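Side-chain contacts in nisin biosynthesis protein NisC (Lactococcus lactis subsp. lactis, PDB 2G0D), which cyclises the nisin precursor peptide, closing the thioether rings of this lantibiotic in an alpha-toroid fold that carries a zinc ion: residues K234-F237 with I238-F242; I307-S310 with A311-K315; S335-K338 with R339-T343; N342-K345 with F346-Y349. All blocks are in the same frame, centred on the assembly; numbering follows the deposited sequence.

Interaction 1. Residues K234-F237 with I238-F242; sequences KIIF and IYEKF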
loop_
_atom_site.group_PDB
_atom_site.type_symbol
_atom_site.label_atom_id
_atom_site.label_comp_id
_atom_site.label_asym_id
_atom_site.label_seq_id
_atom_site.Cartn_x
_atom_site.Cartn_y
_atom_site.Cartn_z
ATOM N N LYS A 234 -2.190 -16.047 13.436
ATOM C CA LYS A 234 -1.125 -16.884 12.874
ATOM C C LYS A 234 -0.032 -16.047 12.201
ATOM O O LYS A 234 1.159 -16.300 12.396
ATOM C CB LYS A 234 -1.696 -17.888 11.875
ATOM C CG LYS A 234 -0.625 -18.685 11.143
ATOM C CD LYS A 234 -1.127 -20.040 10.659
ATOM C CE LYS A 234 0.015 -20.767 9.966
ATOM N NZ LYS A 234 -0.437 -21.944 9.169
ATOM N N ILE A 235 -0.450 -15.058 11.413
ATOM C CA ILE A 235 0.477 -14.155 10.742
ATOM C C ILE A 235 1.360 -13.446 11.776
ATOM O O ILE A 235 2.568 -13.433 11.632
ATOM C CB ILE A 235 -0.265 -13.158 9.804
ATOM C CG1 ILE A 235 -0.808 -13.906 8.574
ATOM C CG2 ILE A 235 0.652 -11.978 9.387
ATOM C CD1 ILE A 235 -1.715 -13.071 7.683
ATOM N N ILE A 236 0.759 -12.909 12.833
ATOM C CA ILE A 236 1.538 -12.200 13.831
ATOM C C ILE A 236 2.468 -13.164 14.564
ATOM O O ILE A 236 3.640 -12.862 14.770
ATOM C CB ILE A 236 0.658 -11.390 14.808
ATOM C CG1 ILE A 236 -0.068 -10.266 14.062
ATOM C CG2 ILE A 236 1.522 -10.759 15.914
ATOM C CD1 ILE A 236 -1.307 -9.772 14.776
ATOM N N PHE A 237 1.945 -14.337 14.925
ATOM C CA PHE A 237 2.744 -15.410 15.548
ATOM C C PHE A 237 3.978 -15.764 14.691
ATOM O O PHE A 237 5.065 -16.020 15.237
ATOM C CB PHE A 237 1.857 -16.647 15.790
ATOM C CG PHE A 237 2.574 -17.824 16.421
ATOM C CD1 PHE A 237 2.440 -18.090 17.779
ATOM C CD2 PHE A 237 3.332 -18.703 15.646
ATOM C CE1 PHE A 237 3.073 -19.213 18.372
ATOM C CE2 PHE A 237 3.978 -19.819 16.227
ATOM C CZ PHE A 237 3.839 -20.067 17.590
ATOM N N ILE A 238 3.815 -15.752 13.363
ATOM C CA ILE A 238 4.933 -16.030 12.448
ATOM C C ILE A 238 5.955 -14.885 12.455
ATOM O O ILE A 238 7.156 -15.130 12.398
ATOM C CB ILE A 238 4.469 -16.361 10.995
ATOM C CG1 ILE A 238 3.692 -17.686 10.963
ATOM C CG2 ILE A 238 5.669 -16.431 10.045
ATOM C CD1 ILE A 238 2.942 -17.932 9.670
ATOM N N TYR A 239 5.483 -13.641 12.532
ATOM C CA TYR A 239 6.404 -12.516 12.717
ATOM C C TYR A 239 7.167 -12.624 14.033
ATOM O O TYR A 239 8.391 -12.446 14.055
ATOM C CB TYR A 239 5.708 -11.157 12.518
ATOM C CG TYR A 239 5.655 -10.826 11.052
ATOM C CD1 TYR A 239 6.717 -10.159 10.419
ATOM C CD2 TYR A 239 4.580 -11.254 10.272
ATOM C CE1 TYR A 239 6.694 -9.910 9.040
ATOM C CE2 TYR A 239 4.536 -11.001 8.907
ATOM C CZ TYR A 239 5.589 -10.331 8.301
ATOM O OH TYR A 239 5.510 -10.102 6.961
ATOM N N GLU A 240 6.457 -12.955 15.110
ATOM C CA GLU A 240 7.073 -13.082 16.423
ATOM C C GLU A 240 8.121 -14.188 16.429
ATOM O O GLU A 240 9.172 -14.048 17.070
ATOM C CB GLU A 240 6.015 -13.354 17.522
ATOM C CG GLU A 240 5.189 -12.126 17.957
ATOM C CD GLU A 240 6.046 -11.043 18.621
ATOM O OE1 GLU A 240 6.152 -11.026 19.869
ATOM O OE2 GLU A 240 6.625 -10.208 17.885
ATOM N N LYS A 241 7.843 -15.280 15.715
ATOM C CA LYS A 241 8.744 -16.437 15.739
ATOM C C LYS A 241 10.031 -16.165 14.969
ATOM O O LYS A 241 11.119 -16.497 15.440
ATOM C CB LYS A 241 8.073 -17.708 15.201
ATOM C CG LYS A 241 8.618 -19.021 15.818
ATOM C CD LYS A 241 7.937 -19.306 17.181
ATOM C CE LYS A 241 8.268 -20.684 17.742
ATOM N NZ LYS A 241 9.660 -20.767 18.313
ATOM N N PHE A 242 9.905 -15.560 13.792
ATOM C CA PHE A 242 11.055 -15.416 12.902
ATOM C C PHE A 242 11.791 -14.063 13.009
ATOM O O PHE A 242 12.745 -13.814 12.259
ATOM C CB PHE A 242 10.679 -15.791 11.464
ATOM C CG PHE A 242 10.362 -17.269 11.284
ATOM C CD1 PHE A 242 9.045 -17.710 11.205
ATOM C CD2 PHE A 242 11.390 -18.217 11.201
ATOM C CE1 PHE A 242 8.756 -19.083 11.037
ATOM C CE2 PHE A 242 11.110 -19.580 11.050
ATOM C CZ PHE A 242 9.790 -20.008 10.965
#

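Interaction 2. Residues I307-S310 with A311-K315; sequences ILES and AMQRK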
loop_
_atom_site.group_PDB
_atom_site.type_symbol
_atom_site.label_atom_id
_atom_site.label_comp_id
_atom_site.label_asym_id
_atom_site.label_seq_id
_atom_site.Cartn_x
_atom_site.Cartn_y
_atom_site.Cartn_z
ATOM N N ILE A 307 9.383 -1.160 16.990
ATOM C CA ILE A 307 9.813 -1.583 15.654
ATOM C C ILE A 307 10.024 -0.375 14.724
ATOM O O ILE A 307 11.026 -0.300 14.018
ATOM C CB ILE A 307 8.780 -2.516 14.971
ATOM C CG1 ILE A 307 8.638 -3.849 15.726
ATOM C CG2 ILE A 307 9.189 -2.815 13.498
ATOM C CD1 ILE A 307 7.443 -4.694 15.193
ATOM N N LEU A 308 9.075 0.562 14.716
ATOM C CA LEU A 308 9.171 1.687 13.797
ATOM C C LEU A 308 10.299 2.606 14.263
ATOM O O LEU A 308 11.049 3.148 13.456
ATOM C CB LEU A 308 7.845 2.463 13.713
ATOM C CG LEU A 308 7.853 3.703 12.786
ATOM C CD1 LEU A 308 8.311 3.336 11.362
ATOM C CD2 LEU A 308 6.493 4.401 12.775
ATOM N N GLU A 309 10.395 2.773 15.573
ATOM C CA GLU A 309 11.364 3.686 16.168
ATOM C C GLU A 309 12.781 3.197 15.865
ATOM O O GLU A 309 13.652 3.997 15.528
ATOM C CB GLU A 309 11.110 3.823 17.668
ATOM C CG GLU A 309 11.723 5.035 18.282
ATOM C CD GLU A 309 11.385 5.204 19.775
ATOM O OE1 GLU A 309 10.833 4.264 20.419
ATOM O OE2 GLU A 309 11.674 6.307 20.290
ATOM N N SER A 310 12.969 1.880 15.930
ATOM C CA SER A 310 14.227 1.234 15.572
ATOM C C SER A 310 14.606 1.541 14.145
ATOM O O SER A 310 15.768 1.814 13.857
ATOM C CB SER A 310 14.118 -0.287 15.712
ATOM O OG SER A 310 15.400 -0.865 15.720
ATOM N N ALA A 311 13.626 1.461 13.254
ATOM C CA ALA A 311 13.835 1.729 11.831
ATOM C C ALA A 311 14.099 3.205 11.548
ATOM O O ALA A 311 14.926 3.528 10.719
ATOM C CB ALA A 311 12.656 1.242 11.028
ATOM N N MET A 312 13.416 4.097 12.252
ATOM C CA MET A 312 13.673 5.530 12.114
ATOM C C MET A 312 15.101 5.876 12.540
ATOM O O MET A 312 15.819 6.570 11.824
ATOM C CB MET A 312 12.635 6.346 12.891
ATOM C CG MET A 312 11.187 6.218 12.338
ATOM S SD MET A 312 11.061 6.465 10.540
ATOM C CE MET A 312 11.710 8.143 10.380
ATOM N N GLN A 313 15.520 5.347 13.680
ATOM C CA GLN A 313 16.885 5.506 14.153
ATOM C C GLN A 313 17.900 5.000 13.138
ATOM O O GLN A 313 18.939 5.629 12.964
ATOM C CB GLN A 313 17.083 4.790 15.495
ATOM C CG GLN A 313 16.439 5.504 16.686
ATOM C CD GLN A 313 16.264 4.601 17.914
ATOM O OE1 GLN A 313 16.677 3.437 17.902
ATOM N NE2 GLN A 313 15.638 5.132 18.972
ATOM N N ARG A 314 17.575 3.881 12.480
ATOM C CA ARG A 314 18.519 3.105 11.640
ATOM C C ARG A 314 18.532 3.500 10.144
ATOM O O ARG A 314 19.591 3.729 9.570
ATOM C CB ARG A 314 18.208 1.602 11.794
ATOM C CG ARG A 314 19.173 0.622 11.107
ATOM C CD ARG A 314 18.742 -0.825 11.315
ATOM N NE ARG A 314 17.305 -0.980 11.051
ATOM C CZ ARG A 314 16.394 -1.308 11.973
ATOM N NH1 ARG A 314 16.740 -1.579 13.239
ATOM N NH2 ARG A 314 15.141 -1.395 11.616
ATOM N N LYS A 315 17.348 3.573 9.533
ATOM C CA LYS A 315 17.175 3.925 8.116
ATOM C C LYS A 315 18.001 3.027 7.189
ATOM O O LYS A 315 18.628 3.491 6.253
ATOM C CB LYS A 315 17.473 5.413 7.832
ATOM C CG LYS A 315 16.885 6.400 8.820
ATOM C CD LYS A 315 16.969 7.806 8.289
ATOM C CE LYS A 315 17.592 8.738 9.268
ATOM N NZ LYS A 315 16.869 8.844 10.546
HETATM O O HOH W 1 12.586 -1.967 12.690
#

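Interaction 3. Residues S335-K338 with R339-T343; sequences SLFK and RLLNT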
loop_
_atom_site.group_PDB
_atom_site.type_symbol
_atom_site.label_atom_id
_atom_site.label_comp_id
_atom_site.label_asym_id
_atom_site.label_seq_id
_atom_site.Cartn_x
_atom_site.Cartn_y
_atom_site.Cartn_z
ATOM N N SER A 335 3.617 9.405 10.675
ATOM C CA SER A 335 2.549 10.365 10.791
ATOM C C SER A 335 1.224 9.622 11.097
ATOM O O SER A 335 0.370 10.117 11.860
ATOM C CB SER A 335 2.466 11.179 9.506
ATOM O OG SER A 335 1.461 12.151 9.611
ATOM N N LEU A 336 1.073 8.441 10.504
ATOM C CA LEU A 336 -0.065 7.590 10.818
ATOM C C LEU A 336 -0.054 7.078 12.266
ATOM O O LEU A 336 -1.076 7.174 12.948
ATOM C CB LEU A 336 -0.248 6.433 9.815
ATOM C CG LEU A 336 -1.388 5.603 10.402
ATOM C CD1 LEU A 336 -2.770 5.996 9.865
ATOM C CD2 LEU A 336 -1.138 4.126 10.322
ATOM N N PHE A 337 1.078 6.551 12.737
ATOM C CA PHE A 337 1.239 6.241 14.175
ATOM C C PHE A 337 0.819 7.379 15.109
ATOM O O PHE A 337 0.082 7.161 16.076
ATOM C CB PHE A 337 2.672 5.859 14.494
ATOM C CG PHE A 337 2.971 4.414 14.325
ATOM C CD1 PHE A 337 3.033 3.834 13.050
ATOM C CD2 PHE A 337 3.217 3.613 15.449
ATOM C CE1 PHE A 337 3.323 2.474 12.907
ATOM C CE2 PHE A 337 3.512 2.268 15.314
ATOM C CZ PHE A 337 3.577 1.693 14.046
ATOM N N LYS A 338 1.295 8.595 14.822
ATOM C CA LYS A 338 0.996 9.764 15.655
ATOM C C LYS A 338 -0.506 10.082 15.661
ATOM O O LYS A 338 -1.084 10.327 16.707
ATOM C CB LYS A 338 1.792 10.977 15.165
ATOM C CG LYS A 338 1.652 12.194 16.055
ATOM C CD LYS A 338 2.319 13.412 15.466
ATOM C CE LYS A 338 2.134 14.609 16.389
ATOM N NZ LYS A 338 2.946 14.467 17.633
ATOM N N ARG A 339 -1.115 10.070 14.473
ATOM C CA ARG A 339 -2.551 10.238 14.292
ATOM C C ARG A 339 -3.382 9.225 15.111
ATOM O O ARG A 339 -4.386 9.604 15.700
ATOM C CB ARG A 339 -2.905 10.098 12.797
ATOM C CG ARG A 339 -4.332 10.557 12.422
ATOM C CD ARG A 339 -4.361 11.216 11.016
ATOM N NE ARG A 339 -3.686 10.314 10.142
ATOM C CZ ARG A 339 -2.473 10.483 9.627
ATOM N NH1 ARG A 339 -1.766 11.598 9.794
ATOM N NH2 ARG A 339 -1.986 9.498 8.920
ATOM N N LEU A 340 -2.993 7.944 15.125
ATOM C CA LEU A 340 -3.822 6.931 15.814
ATOM C C LEU A 340 -3.541 6.832 17.329
ATOM O O LEU A 340 -4.456 6.606 18.114
ATOM C CB LEU A 340 -3.712 5.554 15.150
ATOM C CG LEU A 340 -4.181 5.415 13.682
ATOM C CD1 LEU A 340 -4.019 3.988 13.188
ATOM C CD2 LEU A 340 -5.613 5.904 13.472
ATOM N N LEU A 341 -2.283 7.048 17.716
ATOM C CA LEU A 341 -1.800 6.810 19.084
ATOM C C LEU A 341 -1.517 8.093 19.868
ATOM O O LEU A 341 -1.373 8.068 21.097
ATOM C CB LEU A 341 -0.545 5.922 19.039
ATOM C CG LEU A 341 -0.693 4.552 18.337
ATOM C CD1 LEU A 341 0.548 3.678 18.550
ATOM C CD2 LEU A 341 -1.903 3.808 18.842
ATOM N N ASN A 342 -1.439 9.218 19.163
ATOM C CA ASN A 342 -1.023 10.468 19.782
ATOM C C ASN A 342 0.347 10.329 20.419
ATOM O O ASN A 342 0.642 10.951 21.432
ATOM C CB ASN A 342 -2.057 10.959 20.798
ATOM C CG ASN A 342 -3.419 11.164 20.173
ATOM O OD1 ASN A 342 -4.422 10.567 20.608
ATOM N ND2 ASN A 342 -3.469 11.993 19.129
ATOM N N THR A 343 1.184 9.498 19.806
ATOM C CA THR A 343 2.553 9.333 20.268
ATOM C C THR A 343 3.415 10.494 19.790
ATOM O O THR A 343 3.196 11.014 18.707
ATOM C CB THR A 343 3.157 7.992 19.805
ATOM O OG1 THR A 343 4.513 7.923 20.237
ATOM C CG2 THR A 343 3.123 7.850 18.263
HETATM O O HOH W 2 1.268 13.275 19.362
#

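Interaction 4. Residues N342-K345 with F346-Y349; sequences NTKK and FDSY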
loop_
_atom_site.group_PDB
_atom_site.type_symbol
_atom_site.label_atom_id
_atom_site.label_comp_id
_atom_site.label_asym_id
_atom_site.label_seq_id
_atom_site.Cartn_x
_atom_site.Cartn_y
_atom_site.Cartn_z
ATOM N N ASN A 342 -1.439 9.218 19.163
ATOM C CA ASN A 342 -1.023 10.468 19.782
ATOM C C ASN A 342 0.347 10.329 20.419
ATOM O O ASN A 342 0.642 10.951 21.432
ATOM C CB ASN A 342 -2.057 10.959 20.798
ATOM C CG ASN A 342 -3.419 11.164 20.173
ATOM O OD1 ASN A 342 -4.422 10.567 20.608
ATOM N ND2 ASN A 342 -3.469 11.993 19.129
ATOM N N THR A 343 1.184 9.498 19.806
ATOM C CA THR A 343 2.553 9.333 20.268
ATOM C C THR A 343 3.415 10.494 19.790
ATOM O O THR A 343 3.196 11.014 18.707
ATOM C CB THR A 343 3.157 7.992 19.805
ATOM O OG1 THR A 343 4.513 7.923 20.237
ATOM C CG2 THR A 343 3.123 7.850 18.263
ATOM N N LYS A 344 4.399 10.878 20.602
ATOM C CA LYS A 344 5.331 11.957 20.276
ATOM C C LYS A 344 6.690 11.399 19.856
ATOM O O LYS A 344 7.595 12.156 19.495
ATOM C CB LYS A 344 5.500 12.908 21.479
ATOM C CG LYS A 344 4.295 13.831 21.713
ATOM C CD LYS A 344 4.491 14.738 22.940
ATOM C CE LYS A 344 5.316 16.002 22.606
ATOM N NZ LYS A 344 5.435 16.976 23.759
ATOM N N LYS A 345 6.812 10.074 19.873
ATOM C CA LYS A 345 8.061 9.359 19.515
ATOM C C LYS A 345 8.720 9.717 18.179
ATOM O O LYS A 345 9.932 9.571 18.029
ATOM C CB LYS A 345 7.813 7.848 19.532
ATOM C CG LYS A 345 7.737 7.271 20.928
ATOM C CD LYS A 345 7.551 5.759 20.901
ATOM C CE LYS A 345 7.112 5.271 22.279
ATOM N NZ LYS A 345 5.935 6.093 22.753
ATOM N N PHE A 346 7.936 10.156 17.202
ATOM C CA PHE A 346 8.461 10.337 15.851
ATOM C C PHE A 346 8.479 11.807 15.462
ATOM O O PHE A 346 8.642 12.169 14.273
ATOM C CB PHE A 346 7.645 9.480 14.865
ATOM C CG PHE A 346 7.461 8.057 15.337
ATOM C CD1 PHE A 346 8.554 7.181 15.388
ATOM C CD2 PHE A 346 6.231 7.616 15.793
ATOM C CE1 PHE A 346 8.419 5.877 15.848
ATOM C CE2 PHE A 346 6.079 6.290 16.260
ATOM C CZ PHE A 346 7.177 5.431 16.296
ATOM N N ASP A 347 8.276 12.646 16.476
ATOM C CA ASP A 347 8.132 14.083 16.297
ATOM C C ASP A 347 9.358 14.739 15.696
ATOM O O ASP A 347 9.237 15.580 14.809
ATOM C CB ASP A 347 7.744 14.750 17.606
ATOM C CG ASP A 347 6.262 14.626 17.892
ATOM O OD1 ASP A 347 5.513 14.047 17.052
ATOM O OD2 ASP A 347 5.848 15.088 18.968
ATOM N N SER A 348 10.528 14.319 16.154
ATOM C CA SER A 348 11.786 14.864 15.674
ATOM C C SER A 348 12.069 14.528 14.218
ATOM O O SER A 348 12.485 15.391 13.451
ATOM C CB SER A 348 12.925 14.388 16.570
ATOM O OG SER A 348 12.897 15.170 17.746
ATOM N N TYR A 349 11.857 13.270 13.852
ATOM C CA TYR A 349 11.988 12.844 12.468
ATOM C C TYR A 349 11.026 13.573 11.560
ATOM O O TYR A 349 11.403 14.002 10.468
ATOM C CB TYR A 349 11.732 11.357 12.351
ATOM C CG TYR A 349 12.597 10.522 13.268
ATOM C CD1 TYR A 349 13.970 10.355 13.014
ATOM C CD2 TYR A 349 12.044 9.881 14.376
ATOM C CE1 TYR A 349 14.768 9.563 13.850
ATOM C CE2 TYR A 349 12.836 9.076 15.220
ATOM C CZ TYR A 349 14.190 8.936 14.948
ATOM O OH TYR A 349 14.953 8.163 15.776
HETATM O O HOH W 3 5.134 11.293 16.950
#

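Interaction 1. Residues K234-F237 with I238-F242
E240 N donates to I236 O over 2.8 Å, at 162° about the hydrogen; it is one of a run of i to i+4 backbone bonds that carry helix 226-242 of the alpha toroid to its C-terminal end. On the buried side I235 and Y239 lie side by side and point the same way. The methyl I235 CG2 meets Y239 CE2 at 4.0 Å, while I235 O sits at the edge of the same ring, 3.3 Å from Y239 CD2. Helices 208-221 and 281-294 cover this pair through L208 and L287, and Y239 OH is hydrogen-bonded to M202 O. E240 starts out along the preceding turn, with CG 3.6 Å from I236 O, then bends at chi2 (-64°), which carries its carboxylate off the helix to a salt bridge with K303 and hydrogen bonds with Y288 and Y299. Farther round, K234 CG touches I238 CD1 at 3.9 Å, and the lysine chain runs on extended until NZ reaches T170 O. F237 and K241 also run alongside each other: a bend at chi2 (83°) swings the lysine chain over to the aromatic ring, where K241 CD stands 4.1 Å from F237 CE2.

Interaction 2. Residues I307-S310 with A311-K315
With chi1 of S310 at -164°, its OG swings beside its own carbonyl carbon, and a bend at chi3 (47°) folds R314 back along the C-terminal turn of helix 298-314 of the alpha toroid, so that R314 NH1 donates to S310 OG over 2.9 Å. The hydroxyl oxygen is tilted 29° out of the guanidinium plane, and S310 O lies over one face of that group, 3.5 Å above it; the same carbonyl takes a weak bond from R314 N. At the edge of the group, in plane, R314 NH2 donates to water 1, 2.8 Å away, and the water donates in turn to I307 O at 2.6 Å. D275 completes the grip with a salt bridge to NH2. L308 and M312 run side by side, L308 CD1 4.2 Å from M312 CG, facing helix 327-341. E309 CG stands 4.0 Å from Q313 NE2, the carboxylate and amide planes clearly inclined. K315, with positive phi, leaves the helix and sends its NZ back to M312 O, 2.8 Å away. Two cationic side chains thus curl over the C-terminal turn, where their charges are probably welcomed by the carbonyl-rich helix end and, for R314, by D275.

Interaction 3. Residues S335-K338 with R339-T343
R339 bends at chi3 (50°), which turns its guanidinium back over the preceding turn of helix 327-341; this helix follows the zinc ligands C324 and H325 in the chain. R339 NH1 donates to S335 OG across 3.3 Å, a fairly straight bond (150°) whose acceptor lies 17° out of the guanidinium plane. S335 O sits over one face of that group, and the R339 and L336 side chains cross at about a right angle, with R339 NH2 3.6 Å from L336 CB. A salt bridge from NE to D403 holds the guanidinium from outside, with R396 close by. L340 follows on the apolar side: its CD1 is 4.1 Å from L336 CD2 and equally near the other methyl, under cover of F405 and L406. L341 lies alongside F337, its CD1 approaching the ring obliquely, 4.1 Å from F337 CD2; L341 N donates to F337 O, which also receives a weak bond from L340 N. At N342 phi turns positive and the helix ends, with N342 N bonded to K338 O at 2.7 Å. T343 then brings its carbonyl O to 3.3 Å from K338 CG. Water 2 accepts from K338 NZ at 2.7 Å and donates weakly to T343 O. The ammonium also makes a salt bridge to D347, which, with T343 O more weakly through the water, would probably stabilise its charge.

Interaction 4. Residues N342-K345 with F346-Y349
An ST turn runs into a type I beta turn, K344 to D347, at the entrance to helix 347-355, where F346 occupies the N-cap position. T343 OG1 accepts K345 N at 3.2 Å, closing the first turn, and also bonds to E305. The second closes through D347 N and K344 O, 3.1 Å apart, with the donor well above the carbonyl plane (56° out of it). Water 3 is gripped three ways inside the bend: it donates to T343 O at 2.6 Å and D347 OD1 at 2.8 Å, and accepts from F346 N at 3.0 Å. F346 CG stands anti to its carbonyl carbon (chi1 -48°), which leaves the ring beside the backbone N with K345 CB over its centre, 3.9 Å from the centroid and only 6° off the normal, a CH-pi contact. T343 CG2 comes in at a slant, 3.9 Å from F346 CE2, while the ring packs on L308 and C334. D347 crosses K344 obliquely, its OD2 3.3 Å from K344 CB, while OD1 also pairs with K338. K345 O lies near the edge of the Y349 ring. The whole is an ST turn overlapping a type I beta turn that leads from helix 327-341 into helix 347-355 of the alpha toroid.

All four contacts are local, so none closes a long loop. From the N terminus, interaction 1 ends helix 226-242 and stands apart, its nearest atoms about 6 Å from interaction 2 and farther from the others. Interaction 2 ends helix 298-314, interaction 3 ends helix 327-341, and interaction 4 starts helix 347-355. They follow in series without nesting or crossing, although interactions 3 and 4 overlap at N342 and T343, where one helix gives way to the next. The last three meet in space: L308 packs on F337, E309 on F346, and M312 and Q313 on Y349. Three consecutive helices are thereby tied together on one side of the toroid.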